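Local coordinates for ABC transporter substrate-binding protein (Staphylococcus aureus subsp. aureus NCTC 8325, PDB 3UN6) that binds zinc and is probably the ligand-binding component of an ABC-type import system, although the substrate it delivers is not known, at residues A48-T53 with Q242-S247; Y65-V70 with Q238-D243; V110-H115 with D217-V222; L42-S47 with A192-A197. One frame throughout, in Å; residues are numbered along the deposited sequence.

Contact 1 (A48-T53 with Q242-S247); sequences ANLMMT and QDYKKS
Asn-49 sends its amide from helix 48-58 to helix 234-250, two helices whose local axes come within 8.5 Å and whose N-to-C directions differ by 109°. Its CG stands anti to the backbone N (chi1 -163°), which carries the amide across to the second helix. There ND2 gives a nearly straight hydrogen bond to Tyr-244 O, 2.9 Å away. The acceptor lies close to the amide plane, while ND2 comes to the carbonyl tilted out of its plane. ND2 also sits 3.2 Å above the plane of the Tyr-244 ring, over its centre, with amide and ring steeply inclined at 74°. On the other branch, OD1 rests 3.2 Å from Ser-247 CB.

Leu-50 starts out away from the partner helix, but its CD2 bends back to the edge of the same tyrosine ring, 3.9 Å from Tyr-244 CE1. Three residues after Asn-49, the CG of selenomethionine Met-52 presses on Ser-247 CB at 3.4 Å, tighter than usual for two carbons. Thr-53 OG1 lies 3.4 Å from Tyr-244 CA and its CG2 touches Asp-243 CB; OG1 itself is hydrogen-bonded to Asn-49 O. Ser-247 OG turns back in the same way to Asp-243 O, and Tyr-244 OH is held by Leu-112 O.

Both small hydroxyls are thus satisfied by a carbonyl one turn earlier in their own helix, and each of those carbonyls takes a hydroxyl on one face and a backbone N-H on the other. The buried amide bonds across to Tyr-244 O, and its position over the aromatic face is probably electrostatically favourable as well.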
loop_
_atom_site.group_PDB
_atom_site.type_symbol
_atom_site.label_atom_id
_atom_site.label_comp_id
_atom_site.label_asym_id
_atom_site.label_seq_id
_atom_site.Cartn_x
_atom_site.Cartn_y
_atom_site.Cartn_z
ATOM N N ALA A 48 6.697 -0.989 -5.152
ATOM C CA ALA A 48 7.895 -1.463 -5.842
ATOM C C ALA A 48 7.686 -1.814 -7.319
ATOM O O ALA A 48 8.640 -1.780 -8.087
ATOM C CB ALA A 48 8.479 -2.662 -5.103
ATOM N N ASN A 49 6.457 -2.141 -7.721
ATOM C CA ASN A 49 6.207 -2.426 -9.137
ATOM C C ASN A 49 6.410 -1.167 -9.998
ATOM O O ASN A 49 6.676 -1.277 -11.170
ATOM C CB ASN A 49 4.819 -3.023 -9.394
ATOM C CG ASN A 49 4.723 -3.680 -10.766
ATOM O OD1 ASN A 49 5.601 -4.433 -11.161
ATOM N ND2 ASN A 49 3.671 -3.381 -11.492
ATOM N N LEU A 50 6.287 0.019 -9.411
ATOM C CA LEU A 50 6.586 1.259 -10.142
ATOM C C LEU A 50 8.084 1.335 -10.479
ATOM O O LEU A 50 8.452 1.826 -11.558
ATOM C CB LEU A 50 6.188 2.497 -9.333
ATOM C CG LEU A 50 4.700 2.792 -9.215
ATOM C CD1 LEU A 50 4.498 3.971 -8.277
ATOM C CD2 LEU A 50 4.118 3.070 -10.587
HETATM N N MSE A 51 8.935 0.852 -9.559
HETATM C CA MSE A 51 10.389 0.853 -9.768
HETATM C C MSE A 51 10.699 -0.103 -10.924
HETATM O O MSE A 51 11.501 0.197 -11.823
HETATM C CB MSE A 51 11.154 0.372 -8.523
HETATM C CG MSE A 51 10.767 0.932 -7.110
HETATM SE SE MSE A 51 10.820 2.847 -6.816
HETATM C CE MSE A 51 8.978 3.313 -7.360
HETATM N N MSE A 52 10.070 -1.275 -10.899
HETATM C CA MSE A 52 10.271 -2.235 -11.979
HETATM C C MSE A 52 9.822 -1.638 -13.312
HETATM O O MSE A 52 10.517 -1.803 -14.331
HETATM C CB MSE A 52 9.517 -3.533 -11.717
HETATM C CG MSE A 52 9.710 -4.528 -12.776
HETATM SE SE MSE A 52 11.586 -5.196 -12.861
HETATM C CE MSE A 52 11.557 -5.730 -14.710
ATOM N N THR A 53 8.679 -0.945 -13.309
ATOM C CA THR A 53 8.143 -0.324 -14.532
ATOM C C THR A 53 9.165 0.640 -15.124
ATOM O O THR A 53 9.424 0.625 -16.325
ATOM C CB THR A 53 6.801 0.389 -14.259
ATOM O OG1 THR A 53 5.881 -0.556 -13.697
ATOM C CG2 THR A 53 6.217 0.973 -15.536
ATOM N N GLN A 242 0.368 -0.915 -19.413
ATOM C CA GLN A 242 0.900 -2.099 -20.094
ATOM C C GLN A 242 2.313 -2.455 -19.576
ATOM O O GLN A 242 2.609 -3.613 -19.342
ATOM C CB GLN A 242 0.951 -1.849 -21.591
ATOM C CG GLN A 242 1.685 -2.946 -22.385
ATOM C CD GLN A 242 0.873 -4.201 -22.567
ATOM O OE1 GLN A 242 -0.015 -4.264 -23.441
ATOM N NE2 GLN A 242 1.200 -5.238 -21.786
ATOM N N ASP A 243 3.178 -1.453 -19.421
ATOM C CA ASP A 243 4.503 -1.680 -18.891
ATOM C C ASP A 243 4.378 -2.112 -17.442
ATOM O O ASP A 243 5.084 -2.993 -16.987
ATOM C CB ASP A 243 5.358 -0.427 -19.031
ATOM C CG ASP A 243 5.629 -0.091 -20.474
ATOM O OD1 ASP A 243 5.517 -1.025 -21.311
ATOM O OD2 ASP A 243 5.953 1.078 -20.764
ATOM N N TYR A 244 3.453 -1.486 -16.737
ATOM C CA TYR A 244 3.160 -1.819 -15.353
ATOM C C TYR A 244 2.695 -3.279 -15.228
ATOM O O TYR A 244 3.105 -3.983 -14.311
ATOM C CB TYR A 244 2.101 -0.834 -14.821
ATOM C CG TYR A 244 1.790 -0.941 -13.340
ATOM C CD1 TYR A 244 2.471 -0.169 -12.419
ATOM C CD2 TYR A 244 0.790 -1.796 -12.877
ATOM C CE1 TYR A 244 2.197 -0.257 -11.069
ATOM C CE2 TYR A 244 0.496 -1.879 -11.534
ATOM C CZ TYR A 244 1.217 -1.110 -10.631
ATOM O OH TYR A 244 0.937 -1.186 -9.285
ATOM N N LYS A 245 1.856 -3.734 -16.163
ATOM C CA LYS A 245 1.328 -5.103 -16.135
ATOM C C LYS A 245 2.453 -6.129 -16.352
ATOM O O LYS A 245 2.579 -7.093 -15.597
ATOM C CB LYS A 245 0.217 -5.255 -17.163
ATOM C CG LYS A 245 -0.391 -6.637 -17.220
ATOM C CD LYS A 245 -1.684 -6.605 -17.998
ATOM C CE LYS A 245 -2.340 -7.979 -18.035
ATOM N NZ LYS A 245 -3.637 -7.914 -18.761
ATOM N N LYS A 246 3.272 -5.900 -17.380
ATOM C CA LYS A 246 4.422 -6.751 -17.662
ATOM C C LYS A 246 5.336 -6.829 -16.423
ATOM O O LYS A 246 5.789 -7.920 -16.030
ATOM C CB LYS A 246 5.222 -6.196 -18.845
ATOM C CG LYS A 246 4.473 -6.088 -20.176
ATOM C CD LYS A 246 5.398 -5.552 -21.287
ATOM C CE LYS A 246 4.678 -5.359 -22.629
ATOM N NZ LYS A 246 4.063 -6.604 -23.154
ATOM N N SER A 247 5.583 -5.663 -15.805
ATOM C CA SER A 247 6.457 -5.566 -14.630
ATOM C C SER A 247 5.948 -6.399 -13.466
ATOM O O SER A 247 6.731 -7.041 -12.753
ATOM C CB SER A 247 6.609 -4.105 -14.187
ATOM O OG SER A 247 7.302 -3.362 -15.176
#

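Contact 2 (Y65-V70 with Q238-D243); sequences YKLELV and QAFVQD
Tyr-65 lays its ring against the flank of helix 234-250, and the helix answers with a row of bumps. Phe-240 CB stands over one face of the ring, off centre toward the rim, 4.1 Å from the centroid in a CH-pi contact, while the small Ala-239 CB fills in beside CE2. The ring gets there because its CG is wedged between the backbone N and the carbonyl carbon (chi1 58°).

The Phe-240 ring then turns its edge to Tyr-65 OH, with CD1 3.5 Å from that oxygen; the two ring planes lie at 75°. Leu-67, two residues on and inside the strand, sets both methyls against one ring carbon of Phe-240, CE1, at 3.9 Å from CD1 and 4.0 Å from CD2. Beyond the aromatic pair, Tyr-65 OH gives a short hydrogen bond of 2.6 Å to Asp-243 OD2, on its anti lone pair. Tyr-60 OH binds the other oxygen, OD1, and Leu-57 of helix 48-58 packs on Tyr-65, Leu-67 and Asp-243.

This is helix-on-sheet packing at an outermost strand of a five-stranded mixed sheet with order 2-1-3-5-4, the topology of a type II periplasmic-binding-protein lobe.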
loop_
_atom_site.group_PDB
_atom_site.type_symbol
_atom_site.label_atom_id
_atom_site.label_comp_id
_atom_site.label_asym_id
_atom_site.label_seq_id
_atom_site.Cartn_x
_atom_site.Cartn_y
_atom_site.Cartn_z
ATOM N N TYR A 65 6.717 7.265 -23.335
ATOM C CA TYR A 65 6.490 8.329 -22.356
ATOM C C TYR A 65 7.717 8.356 -21.442
ATOM O O TYR A 65 8.607 7.501 -21.561
ATOM C CB TYR A 65 5.218 8.041 -21.528
ATOM C CG TYR A 65 5.271 6.698 -20.802
ATOM C CD1 TYR A 65 5.603 6.613 -19.460
ATOM C CD2 TYR A 65 5.045 5.509 -21.491
ATOM C CE1 TYR A 65 5.684 5.364 -18.816
ATOM C CE2 TYR A 65 5.131 4.271 -20.861
ATOM C CZ TYR A 65 5.448 4.202 -19.540
ATOM O OH TYR A 65 5.534 2.962 -18.949
ATOM N N LYS A 66 7.780 9.354 -20.571
ATOM C CA LYS A 66 8.824 9.446 -19.560
ATOM C C LYS A 66 8.122 9.269 -18.218
ATOM O O LYS A 66 7.030 9.815 -17.989
ATOM C CB LYS A 66 9.529 10.791 -19.575
ATOM C CG LYS A 66 10.252 11.113 -20.851
ATOM C CD LYS A 66 10.968 12.449 -20.735
ATOM C CE LYS A 66 11.566 12.855 -22.064
ATOM N NZ LYS A 66 12.216 14.190 -22.016
ATOM N N LEU A 67 8.734 8.496 -17.339
ATOM C CA LEU A 67 8.176 8.225 -16.038
ATOM C C LEU A 67 9.051 8.869 -14.973
ATOM O O LEU A 67 10.241 8.546 -14.843
ATOM C CB LEU A 67 8.078 6.710 -15.824
ATOM C CG LEU A 67 7.488 6.180 -14.512
ATOM C CD1 LEU A 67 6.104 6.768 -14.239
ATOM C CD2 LEU A 67 7.436 4.666 -14.559
ATOM N N GLU A 68 8.469 9.807 -14.235
ATOM C CA GLU A 68 9.170 10.453 -13.137
ATOM C C GLU A 68 8.520 9.969 -11.856
ATOM O O GLU A 68 7.304 10.135 -11.670
ATOM C CB GLU A 68 9.102 11.981 -13.229
ATOM C CG GLU A 68 9.586 12.677 -11.949
ATOM C CD GLU A 68 9.767 14.182 -12.094
ATOM O OE1 GLU A 68 9.877 14.866 -11.045
ATOM O OE2 GLU A 68 9.804 14.687 -13.246
ATOM N N LEU A 69 9.318 9.346 -10.990
ATOM C CA LEU A 69 8.822 8.840 -9.722
ATOM C C LEU A 69 9.128 9.871 -8.622
ATOM O O LEU A 69 10.281 10.196 -8.358
ATOM C CB LEU A 69 9.467 7.497 -9.408
ATOM C CG LEU A 69 9.238 6.374 -10.417
ATOM C CD1 LEU A 69 10.052 5.153 -10.001
ATOM C CD2 LEU A 69 7.761 6.017 -10.539
ATOM N N VAL A 70 8.082 10.348 -7.962
ATOM C CA VAL A 70 8.201 11.402 -6.950
ATOM C C VAL A 70 7.941 10.803 -5.551
ATOM O O VAL A 70 6.825 10.321 -5.262
ATOM C CB VAL A 70 7.190 12.533 -7.271
ATOM C CG1 VAL A 70 7.326 13.709 -6.297
ATOM C CG2 VAL A 70 7.366 13.006 -8.720
ATOM N N GLN A 238 -2.426 3.965 -21.537
ATOM C CA GLN A 238 -2.439 2.547 -21.875
ATOM C C GLN A 238 -1.018 1.978 -21.943
ATOM O O GLN A 238 -0.786 0.894 -21.467
ATOM C CB GLN A 238 -3.167 2.313 -23.210
ATOM C CG GLN A 238 -3.307 0.836 -23.578
ATOM C CD GLN A 238 -4.202 0.074 -22.601
ATOM O OE1 GLN A 238 -5.416 0.317 -22.538
ATOM N NE2 GLN A 238 -3.614 -0.877 -21.862
ATOM N N ALA A 239 -0.085 2.699 -22.554
ATOM C CA ALA A 239 1.312 2.232 -22.650
ATOM C C ALA A 239 1.888 2.067 -21.238
ATOM O O ALA A 239 2.492 1.050 -20.909
ATOM C CB ALA A 239 2.163 3.206 -23.475
ATOM N N PHE A 240 1.635 3.045 -20.386
ATOM C CA PHE A 240 2.118 2.975 -19.003
ATOM C C PHE A 240 1.554 1.758 -18.209
ATOM O O PHE A 240 2.309 0.992 -17.605
ATOM C CB PHE A 240 1.858 4.316 -18.301
ATOM C CG PHE A 240 2.108 4.275 -16.847
ATOM C CD1 PHE A 240 3.348 3.882 -16.364
ATOM C CD2 PHE A 240 1.116 4.618 -15.953
ATOM C CE1 PHE A 240 3.603 3.817 -15.021
ATOM C CE2 PHE A 240 1.358 4.568 -14.598
ATOM C CZ PHE A 240 2.628 4.158 -14.133
ATOM N N VAL A 241 0.243 1.560 -18.258
ATOM C CA VAL A 241 -0.386 0.433 -17.555
ATOM C C VAL A 241 0.099 -0.905 -18.119
ATOM O O VAL A 241 0.219 -1.893 -17.396
ATOM C CB VAL A 241 -1.918 0.505 -17.654
ATOM C CG1 VAL A 241 -2.559 -0.810 -17.202
ATOM C CG2 VAL A 241 -2.420 1.675 -16.843
ATOM N N GLN A 242 0.368 -0.915 -19.413
ATOM C CA GLN A 242 0.900 -2.099 -20.094
ATOM C C GLN A 242 2.313 -2.455 -19.576
ATOM O O GLN A 242 2.609 -3.613 -19.342
ATOM C CB GLN A 242 0.951 -1.849 -21.591
ATOM C CG GLN A 242 1.685 -2.946 -22.385
ATOM C CD GLN A 242 0.873 -4.201 -22.567
ATOM O OE1 GLN A 242 -0.015 -4.264 -23.441
ATOM N NE2 GLN A 242 1.200 -5.238 -21.786
ATOM N N ASP A 243 3.178 -1.453 -19.421
ATOM C CA ASP A 243 4.503 -1.680 -18.891
ATOM C C ASP A 243 4.378 -2.112 -17.442
ATOM O O ASP A 243 5.084 -2.993 -16.987
ATOM C CB ASP A 243 5.358 -0.427 -19.031
ATOM C CG ASP A 243 5.629 -0.091 -20.474
ATOM O OD1 ASP A 243 5.517 -1.025 -21.311
ATOM O OD2 ASP A 243 5.953 1.078 -20.764
#

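Contact 3 (V110-H115 with D217-V222); sequences VALGHH and DAYCCV. With ZN (zinc ion), chain B.
Gly-113 and Cys-221 are joined where the chain crosses between the two sheets, in the connecting region of a two-lobed type II binding-protein fold. Leu-112 and Val-222 form an antiparallel non-hydrogen-bonded pair here, just after a classic beta bulge of Val-110 and Ala-111 against Leu-223.

Three direct hydrogen bonds tie the segments. Gly-113 N reaches Cys-221 O at 3.0 Å, from above the carbonyl plane. Cys-221 N points at His-114 NE2, 3.1 Å off and near the ring plane, so the imidazole accepts with its edge. Farther along, His-115 ND1 donates to Asp-217 OD1 at 2.8 Å, nearly in its own ring plane and on the syn side of the carboxylate, 22° out of the latter's plane. A water adds a bridge, giving to His-114 O and Cys-221 O and accepting from Cys-220 N.

The apolar part centres on a CH-pi contact: Leu-112 CD2 sits over the centre of the Tyr-219 ring, 3.6 Å from its centroid, and also packs on Val-222 CG1, with CD1 beside Tyr-219 CE1. Tyr-219 OH is hydrogen-bonded to Lys-287 N.

His-114 is second-shell to the metal, gripping the backbone at Cys-221 and stacking on the zinc ligand His-46. Cys-220 SG binds the zinc ion at 2.4 Å and Cys-221 SG at 2.3 Å, and a water takes another position on the metal, also at 2.4 Å.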
loop_
_atom_site.group_PDB
_atom_site.type_symbol
_atom_site.label_atom_id
_atom_site.label_comp_id
_atom_site.label_asym_id
_atom_site.label_seq_id
_atom_site.Cartn_x
_atom_site.Cartn_y
_atom_site.Cartn_z
ATOM N N VAL A 110 -6.624 1.841 -11.279
ATOM C CA VAL A 110 -6.436 1.058 -12.508
ATOM C C VAL A 110 -5.851 -0.304 -12.251
ATOM O O VAL A 110 -6.073 -1.236 -13.043
ATOM C CB VAL A 110 -5.604 1.853 -13.542
ATOM C CG1 VAL A 110 -6.337 3.159 -13.876
ATOM C CG2 VAL A 110 -4.172 2.130 -13.046
ATOM N N ALA A 111 -5.147 -0.460 -11.134
ATOM C CA ALA A 111 -4.561 -1.757 -10.791
ATOM C C ALA A 111 -4.078 -1.795 -9.359
ATOM O O ALA A 111 -3.881 -0.754 -8.725
ATOM C CB ALA A 111 -3.398 -2.077 -11.739
ATOM N N LEU A 112 -3.863 -2.996 -8.844
ATOM C CA LEU A 112 -3.283 -3.132 -7.496
ATOM C C LEU A 112 -1.778 -2.839 -7.562
ATOM O O LEU A 112 -1.167 -2.968 -8.615
ATOM C CB LEU A 112 -3.456 -4.571 -6.998
ATOM C CG LEU A 112 -4.869 -5.113 -6.823
ATOM C CD1 LEU A 112 -4.798 -6.613 -6.501
ATOM C CD2 LEU A 112 -5.627 -4.305 -5.727
ATOM N N GLY A 113 -1.189 -2.416 -6.463
ATOM C CA GLY A 113 0.253 -2.248 -6.401
ATOM C C GLY A 113 0.933 -3.583 -6.042
ATOM O O GLY A 113 2.090 -3.808 -6.368
ATOM N N HIS A 114 0.187 -4.492 -5.421
ATOM C CA HIS A 114 0.764 -5.712 -4.883
ATOM C C HIS A 114 -0.314 -6.540 -4.187
ATOM O O HIS A 114 -1.473 -6.122 -4.085
ATOM C CB HIS A 114 1.666 -5.276 -3.742
ATOM C CG HIS A 114 0.878 -4.627 -2.658
ATOM N ND1 HIS A 114 0.531 -5.283 -1.497
ATOM C CD2 HIS A 114 0.196 -3.455 -2.648
ATOM C CE1 HIS A 114 -0.251 -4.499 -0.776
ATOM N NE2 HIS A 114 -0.478 -3.389 -1.459
ATOM N N HIS A 115 0.086 -7.710 -3.706
ATOM C CA HIS A 115 -0.760 -8.549 -2.831
ATOM C C HIS A 115 0.046 -8.734 -1.546
ATOM O O HIS A 115 1.277 -8.852 -1.593
ATOM C CB HIS A 115 -1.096 -9.914 -3.430
ATOM C CG HIS A 115 -1.957 -9.846 -4.652
ATOM N ND1 HIS A 115 -3.331 -9.857 -4.598
ATOM C CD2 HIS A 115 -1.634 -9.754 -5.960
ATOM C CE1 HIS A 115 -3.817 -9.776 -5.821
ATOM N NE2 HIS A 115 -2.810 -9.716 -6.666
ATOM N N ASP A 217 -5.453 -11.850 1.694
ATOM C CA ASP A 217 -5.402 -11.036 0.480
ATOM C C ASP A 217 -6.246 -9.756 0.533
ATOM O O ASP A 217 -6.960 -9.417 -0.421
ATOM C CB ASP A 217 -5.759 -11.880 -0.761
ATOM C CG ASP A 217 -5.414 -11.149 -2.104
ATOM O OD1 ASP A 217 -4.521 -10.254 -2.124
ATOM O OD2 ASP A 217 -6.041 -11.482 -3.138
ATOM N N ALA A 218 -6.185 -9.062 1.661
ATOM C CA ALA A 218 -6.849 -7.788 1.784
ATOM C C ALA A 218 -6.143 -6.801 0.866
ATOM O O ALA A 218 -4.925 -6.683 0.890
ATOM C CB ALA A 218 -6.783 -7.291 3.233
ATOM N N TYR A 219 -6.888 -6.088 0.042
ATOM C CA TYR A 219 -6.252 -5.102 -0.793
ATOM C C TYR A 219 -5.727 -3.969 0.099
ATOM O O TYR A 219 -6.339 -3.633 1.132
ATOM C CB TYR A 219 -7.212 -4.553 -1.847
ATOM C CG TYR A 219 -7.650 -5.515 -2.924
ATOM C CD1 TYR A 219 -6.963 -6.711 -3.174
ATOM C CD2 TYR A 219 -8.681 -5.164 -3.787
ATOM C CE1 TYR A 219 -7.359 -7.561 -4.206
ATOM C CE2 TYR A 219 -9.066 -5.988 -4.828
ATOM C CZ TYR A 219 -8.407 -7.189 -5.032
ATOM O OH TYR A 219 -8.799 -8.001 -6.063
ATOM N N CYS A 220 -4.572 -3.414 -0.278
ATOM C CA CYS A 220 -3.987 -2.294 0.446
ATOM C C CYS A 220 -3.722 -1.103 -0.484
ATOM O O CYS A 220 -4.458 -0.144 -0.477
ATOM C CB CYS A 220 -2.720 -2.719 1.183
ATOM S SG CYS A 220 -2.065 -1.407 2.270
ATOM N N CYS A 221 -2.668 -1.155 -1.272
ATOM C CA CYS A 221 -2.365 -0.059 -2.166
ATOM C C CYS A 221 -2.773 -0.330 -3.605
ATOM O O CYS A 221 -2.677 -1.454 -4.097
ATOM C CB CYS A 221 -0.884 0.296 -2.115
ATOM S SG CYS A 221 -0.360 1.128 -0.566
ATOM N N VAL A 222 -3.168 0.735 -4.290
ATOM C CA VAL A 222 -3.573 0.675 -5.704
ATOM C C VAL A 222 -2.864 1.776 -6.497
ATOM O O VAL A 222 -2.452 2.801 -5.939
ATOM C CB VAL A 222 -5.122 0.922 -5.880
ATOM C CG1 VAL A 222 -5.922 -0.315 -5.495
ATOM C CG2 VAL A 222 -5.559 2.160 -5.107
HETATM ZN ZN ZN B . -0.224 -0.371 1.150
HETATM O O HOH W 1 -3.309 -4.209 -2.951
HETATM O O HOH W 2 0.775 0.873 2.928
#

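Contact 4 (L42-S47 with A192-A197); sequences LPITHS and AEPFGA. With ZN (zinc ion), chain B.
Thr-45 N gives a hydrogen bond to Glu-193 O, 3.0 Å away and 166° at the hydrogen, where the bend 42-47, with an inverse gamma turn centred on Pro-43, meets the turn 192-197 and its cis peptide before Pro-194. The cis proline brings its CD to 3.6 Å from Pro-43 O and close to Ile-44 CA.

Ile-44 carries most of the apolar contact. Its CG2 is anti to the carbonyl carbon, with CG1 taking the place between N and C (chi1 54°). CG2 thereby reaches the edge of the Phe-195 ring, 3.6 Å from CE2 and in the ring plane, and the two side chains cross at about a right angle. The other branch ends in CD1, 4.0 Å from Ala-192 CB. Thr-45 CG2 lies against Glu-193 CB, while its OG1 turns to Thr-279 OG1.

The bend belongs to the lobe built on strand 36-41 and the turn to the lobe built on strand 188-192, so the pair spans the cleft between lobes in which type II binding proteins hold their ligands. His-46 lies at that cleft: ND1 binds the zinc ion at 2.1 Å, in company with Cys-220 and Cys-221. Ala-192 CB lies over the face of the imidazole opposite His-114, though so closely in the model that the exact spacing is doubtful. Glu-193 OE1, for its part, folds back to accept from two backbone donors of helix 195-201, Gly-196 N and Ala-197 N, each at 2.9 Å.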
loop_
_atom_site.group_PDB
_atom_site.type_symbol
_atom_site.label_atom_id
_atom_site.label_comp_id
_atom_site.label_asym_id
_atom_site.label_seq_id
_atom_site.Cartn_x
_atom_site.Cartn_y
_atom_site.Cartn_z
ATOM N N LEU A 42 5.412 6.128 -1.716
ATOM C CA LEU A 42 6.172 5.950 -0.489
ATOM C C LEU A 42 7.079 4.728 -0.717
ATOM O O LEU A 42 6.670 3.787 -1.465
ATOM C CB LEU A 42 5.268 5.744 0.725
ATOM C CG LEU A 42 4.830 6.979 1.527
ATOM C CD1 LEU A 42 3.819 7.883 0.755
ATOM C CD2 LEU A 42 4.231 6.500 2.876
ATOM N N PRO A 43 8.290 4.704 -0.082
ATOM C CA PRO A 43 9.279 3.613 -0.254
ATOM C C PRO A 43 8.937 2.339 0.551
ATOM O O PRO A 43 9.637 1.956 1.470
ATOM C CB PRO A 43 10.585 4.249 0.236
ATOM C CG PRO A 43 10.141 5.190 1.328
ATOM C CD PRO A 43 8.763 5.701 0.908
ATOM N N ILE A 44 7.849 1.699 0.150
ATOM C CA ILE A 44 7.349 0.497 0.769
ATOM C C ILE A 44 7.210 -0.528 -0.353
ATOM O O ILE A 44 7.179 -0.151 -1.525
ATOM C CB ILE A 44 6.004 0.743 1.396
ATOM C CG1 ILE A 44 5.037 1.347 0.353
ATOM C CG2 ILE A 44 6.158 1.676 2.617
ATOM C CD1 ILE A 44 3.630 1.623 0.876
ATOM N N THR A 45 7.133 -1.808 -0.011
ATOM C CA THR A 45 7.012 -2.859 -1.043
ATOM C C THR A 45 5.751 -2.708 -1.887
ATOM O O THR A 45 5.692 -3.203 -3.019
ATOM C CB THR A 45 6.993 -4.280 -0.457
ATOM O OG1 THR A 45 5.795 -4.480 0.303
ATOM C CG2 THR A 45 8.234 -4.541 0.405
ATOM N N HIS A 46 4.754 -2.012 -1.360
ATOM C CA HIS A 46 3.516 -1.860 -2.090
ATOM C C HIS A 46 3.638 -0.991 -3.317
ATOM O O HIS A 46 2.747 -1.011 -4.170
ATOM C CB HIS A 46 2.384 -1.350 -1.197
ATOM C CG HIS A 46 2.105 -2.241 -0.032
ATOM N ND1 HIS A 46 1.181 -1.928 0.933
ATOM C CD2 HIS A 46 2.675 -3.409 0.351
ATOM C CE1 HIS A 46 1.157 -2.885 1.840
ATOM N NE2 HIS A 46 2.059 -3.796 1.512
ATOM N N SER A 47 4.737 -0.255 -3.425
ATOM C CA SER A 47 4.945 0.613 -4.573
ATOM C C SER A 47 6.084 0.161 -5.460
ATOM O O SER A 47 6.392 0.838 -6.430
ATOM C CB SER A 47 5.240 2.050 -4.075
ATOM O OG SER A 47 6.553 2.126 -3.558
ATOM N N ALA A 192 3.047 -1.396 5.918
ATOM C CA ALA A 192 3.598 -2.185 4.833
ATOM C C ALA A 192 5.067 -2.420 5.116
ATOM O O ALA A 192 5.724 -1.594 5.755
ATOM C CB ALA A 192 3.445 -1.452 3.497
ATOM N N GLU A 193 5.596 -3.528 4.639
ATOM C CA GLU A 193 7.031 -3.731 4.740
ATOM C C GLU A 193 7.640 -2.646 3.853
ATOM O O GLU A 193 6.968 -2.140 2.953
ATOM C CB GLU A 193 7.415 -5.124 4.299
ATOM C CG GLU A 193 6.963 -6.219 5.274
ATOM C CD GLU A 193 7.688 -6.193 6.642
ATOM O OE1 GLU A 193 8.128 -5.117 7.100
ATOM O OE2 GLU A 193 7.784 -7.270 7.282
ATOM N N PRO A 194 8.907 -2.279 4.099
ATOM C CA PRO A 194 9.835 -2.845 5.038
ATOM C C PRO A 194 9.807 -2.271 6.452
ATOM O O PRO A 194 10.702 -2.569 7.217
ATOM C CB PRO A 194 11.171 -2.511 4.391
ATOM C CG PRO A 194 10.931 -1.161 3.795
ATOM C CD PRO A 194 9.490 -1.112 3.421
ATOM N N PHE A 195 8.766 -1.529 6.815
ATOM C CA PHE A 195 8.758 -0.872 8.122
ATOM C C PHE A 195 8.529 -1.777 9.326
ATOM O O PHE A 195 8.772 -1.367 10.453
ATOM C CB PHE A 195 7.922 0.417 8.076
ATOM C CG PHE A 195 8.538 1.433 7.165
ATOM C CD1 PHE A 195 9.688 2.130 7.576
ATOM C CD2 PHE A 195 8.098 1.575 5.863
ATOM C CE1 PHE A 195 10.334 3.026 6.728
ATOM C CE2 PHE A 195 8.737 2.489 4.985
ATOM C CZ PHE A 195 9.872 3.205 5.432
ATOM N N GLY A 196 8.135 -3.026 9.089
ATOM C CA GLY A 196 8.026 -3.997 10.175
ATOM C C GLY A 196 9.398 -4.615 10.382
ATOM O O GLY A 196 9.933 -4.636 11.503
ATOM N N ALA A 197 9.981 -5.102 9.287
ATOM C CA ALA A 197 11.294 -5.694 9.337
ATOM C C ALA A 197 12.269 -4.677 9.943
ATOM O O ALA A 197 13.131 -5.043 10.736
ATOM C CB ALA A 197 11.740 -6.114 7.949
HETATM ZN ZN ZN B . -0.224 -0.371 1.150
HETATM O O HOH W 2 0.775 0.873 2.928
#

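In the fold
Contacts 3 and 4 share the zinc ion: the two cysteines of contact 3 and the histidine of contact 4 bind it together with one water, although the contact centres are 13 Å apart. A second zinc ion lies about 4 Å from the side chain of Ala-192. Contacts 1 and 2 lie farther from the centre of the chain, sharing helix 234-250, their centres 8 Å apart and their side chains in touch. Contact 1 reaches the connecting strands through Tyr-244 OH, 2.8 Å from Leu-112 O of contact 3; that tyrosine side chain is about 11 Å from a zinc ion. Contact 2 is farther out, its centre 21 Å from that of contact 4.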